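Local coordinates for ESX-1 secretion system protein EccA1 (Mycobacterium tuberculosis, PDB 4F3V) that belongs to the ESX-1 type VII secretion system as a probable ATPase that may power export of virulence factors, this piece being its N-terminal TPR-type domain, at residues A39-I44 against R65-L70. Sequence-based numbering, arbitrary orientation.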
loop_
_atom_site.group_PDB
_atom_site.type_symbol
_atom_site.label_atom_id
_atom_site.label_comp_id
_atom_site.label_asym_id
_atom_site.label_seq_id
_atom_site.Cartn_x
_atom_site.Cartn_y
_atom_site.Cartn_z
ATOM N N ALA A 39 10.999 18.032 -11.953
ATOM C CA ALA A 39 9.645 18.284 -12.430
ATOM C C ALA A 39 8.695 17.221 -11.869
ATOM O O ALA A 39 8.305 16.276 -12.558
ATOM C CB ALA A 39 9.582 18.305 -13.960
ATOM N N CYS A 40 8.338 17.406 -10.617
ATOM C CA CYS A 40 7.413 16.544 -9.890
ATOM C C CYS A 40 6.177 16.133 -10.703
ATOM O O CYS A 40 5.893 14.951 -10.842
ATOM C CB CYS A 40 6.979 17.256 -8.621
ATOM S SG CYS A 40 5.937 16.253 -7.535
ATOM N N ASP A 41 5.492 17.105 -11.304
ATOM C CA ASP A 41 4.266 16.815 -12.077
ATOM C C ASP A 41 4.484 15.835 -13.241
ATOM O O ASP A 41 3.603 15.042 -13.549
ATOM C CB ASP A 41 3.612 18.111 -12.597
ATOM C CG ASP A 41 3.149 19.017 -11.474
ATOM O OD1 ASP A 41 3.156 18.574 -10.292
ATOM O OD2 ASP A 41 2.747 20.154 -11.770
ATOM N N ALA A 42 5.651 15.890 -13.866
ATOM C CA ALA A 42 5.979 14.952 -14.940
ATOM C C ALA A 42 6.314 13.542 -14.430
ATOM O O ALA A 42 6.016 12.555 -15.098
ATOM C CB ALA A 42 7.098 15.523 -15.824
ATOM N N TRP A 43 6.955 13.434 -13.268
ATOM C CA TRP A 43 7.119 12.134 -12.624
ATOM C C TRP A 43 5.785 11.509 -12.314
ATOM O O TRP A 43 5.590 10.319 -12.574
ATOM C CB TRP A 43 7.976 12.203 -11.364
ATOM C CG TRP A 43 9.419 12.550 -11.622
ATOM C CD1 TRP A 43 10.052 13.750 -11.343
ATOM C CD2 TRP A 43 10.440 11.714 -12.243
ATOM N NE1 TRP A 43 11.358 13.711 -11.731
ATOM C CE2 TRP A 43 11.646 12.511 -12.290
ATOM C CE3 TRP A 43 10.460 10.434 -12.771
ATOM C CZ2 TRP A 43 12.826 12.029 -12.825
ATOM C CZ3 TRP A 43 11.647 9.959 -13.306
ATOM C CH2 TRP A 43 12.811 10.740 -13.329
ATOM N N ILE A 44 4.832 12.308 -11.843
ATOM C CA ILE A 44 3.478 11.823 -11.591
ATOM C C ILE A 44 2.777 11.433 -12.918
ATOM O O ILE A 44 2.047 10.453 -12.982
ATOM C CB ILE A 44 2.663 12.861 -10.767
ATOM C CG1 ILE A 44 3.322 13.024 -9.373
ATOM C CG2 ILE A 44 1.197 12.450 -10.639
ATOM C CD1 ILE A 44 2.811 14.223 -8.575
ATOM N N ARG A 65 8.164 19.448 -3.309
ATOM C CA ARG A 65 7.952 20.892 -3.197
ATOM C C ARG A 65 7.583 21.558 -4.504
ATOM O O ARG A 65 7.132 22.699 -4.495
ATOM C CB ARG A 65 9.184 21.582 -2.637
ATOM C CG ARG A 65 9.388 21.316 -1.183
ATOM C CD ARG A 65 10.653 22.057 -0.772
ATOM N NE ARG A 65 10.685 22.367 0.638
ATOM C CZ ARG A 65 11.702 23.029 1.196
ATOM N NH1 ARG A 65 12.750 23.407 0.452
ATOM N NH2 ARG A 65 11.678 23.276 2.486
ATOM N N ASN A 66 7.767 20.844 -5.616
ATOM C CA ASN A 66 7.405 21.364 -6.927
ATOM C C ASN A 66 6.054 20.856 -7.419
ATOM O O ASN A 66 5.672 21.134 -8.544
ATOM C CB ASN A 66 8.491 21.053 -7.961
ATOM C CG ASN A 66 9.835 21.689 -7.624
ATOM O OD1 ASN A 66 9.893 22.693 -6.940
ATOM N ND2 ASN A 66 10.944 21.072 -8.118
ATOM N N PHE A 67 5.314 20.151 -6.563
ATOM C CA PHE A 67 4.014 19.632 -6.955
ATOM C C PHE A 67 3.113 20.773 -7.396
ATOM O O PHE A 67 2.907 21.716 -6.649
ATOM C CB PHE A 67 3.348 18.892 -5.790
ATOM C CG PHE A 67 1.969 18.379 -6.117
ATOM C CD1 PHE A 67 1.798 17.189 -6.814
ATOM C CD2 PHE A 67 0.847 19.081 -5.751
ATOM C CE1 PHE A 67 0.542 16.711 -7.119
ATOM C CE2 PHE A 67 -0.436 18.611 -6.052
ATOM C CZ PHE A 67 -0.586 17.414 -6.737
ATOM N N GLY A 68 2.583 20.675 -8.610
ATOM C CA GLY A 68 1.644 21.676 -9.127
ATOM C C GLY A 68 2.261 22.758 -9.982
ATOM O O GLY A 68 1.529 23.471 -10.689
ATOM N N GLN A 69 3.594 22.892 -9.934
ATOM C CA GLN A 69 4.284 24.000 -10.590
ATOM C C GLN A 69 4.223 23.902 -12.116
ATOM O O GLN A 69 3.822 24.850 -12.793
ATOM C CB GLN A 69 5.744 24.085 -10.126
ATOM C CG GLN A 69 6.435 25.364 -10.567
ATOM C CD GLN A 69 6.908 25.329 -12.006
ATOM O OE1 GLN A 69 7.322 24.284 -12.544
ATOM N NE2 GLN A 69 6.857 26.487 -12.645
ATOM N N LEU A 70 4.568 22.744 -12.657
ATOM C CA LEU A 70 4.599 22.545 -14.106
ATOM C C LEU A 70 3.200 22.496 -14.712
ATOM O O LEU A 70 2.925 23.203 -15.671
ATOM C CB LEU A 70 5.380 21.248 -14.457
ATOM C CG LEU A 70 5.498 20.897 -15.942
ATOM C CD1 LEU A 70 6.069 22.097 -16.713
ATOM C CD2 LEU A 70 6.350 19.631 -16.091
HETATM O O HOH W 1 6.043 20.140 -11.089
#
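Asp41, in the first turn of helix 40-48, fastens the turn that leads into helix 69-72. Its OD1 accepts the backbone N-H of Gly68, the N-cap residue of that helix, through its syn lone pair; the N-to-OD1 distance is 2.8 Å and the N-H...O angle of 175° makes the bond nearly straight. With CG anti to the carbonyl carbon (chi1 -63°), the carboxylate extends across to the start of the second helix. The other oxygen, OD2, is hydrogen-bonded to Ser71 OG and lies 3.3 Å from Leu70 N, so both oxygens face the first turn.

Apolar packing is closest beside this bond. Ile44 CD1 reaches the edge of the Phe67 ring, near its plane, 3.6 Å from CD1 of that ring, the two side chains crossing at about a right angle. With SG anti to the backbone N (chi1 -175°), Cys40 turns its sulfur to the Phe67 side, near the ring plane and 4.1 Å from Phe67 CB. Ile104 of helix 101-115 touches all three side chains. On another flank, Leu70 CD2 meets Ala39 CB at 4.1 Å and Ala42 CB at a similar distance, with Ile32 of helix 22-35 against all three.

The Asn66 side is looser and partly exposed: its CB comes no nearer than 4.1 Å to Cys40 CB, and its amide ND2 bonds to Ser38 O. Here a water replaces direct backbone contact, donating a hydrogen bond to Asn66 O at 2.8 Å and accepting one from Asp41 N at 3.1 Å, with a weak third from Leu70 N. One buried carboxylate thus joins two helix starts in this TPR-type domain, and its N-H and hydroxyl partners at a helix N-terminus would probably favour its ionised form.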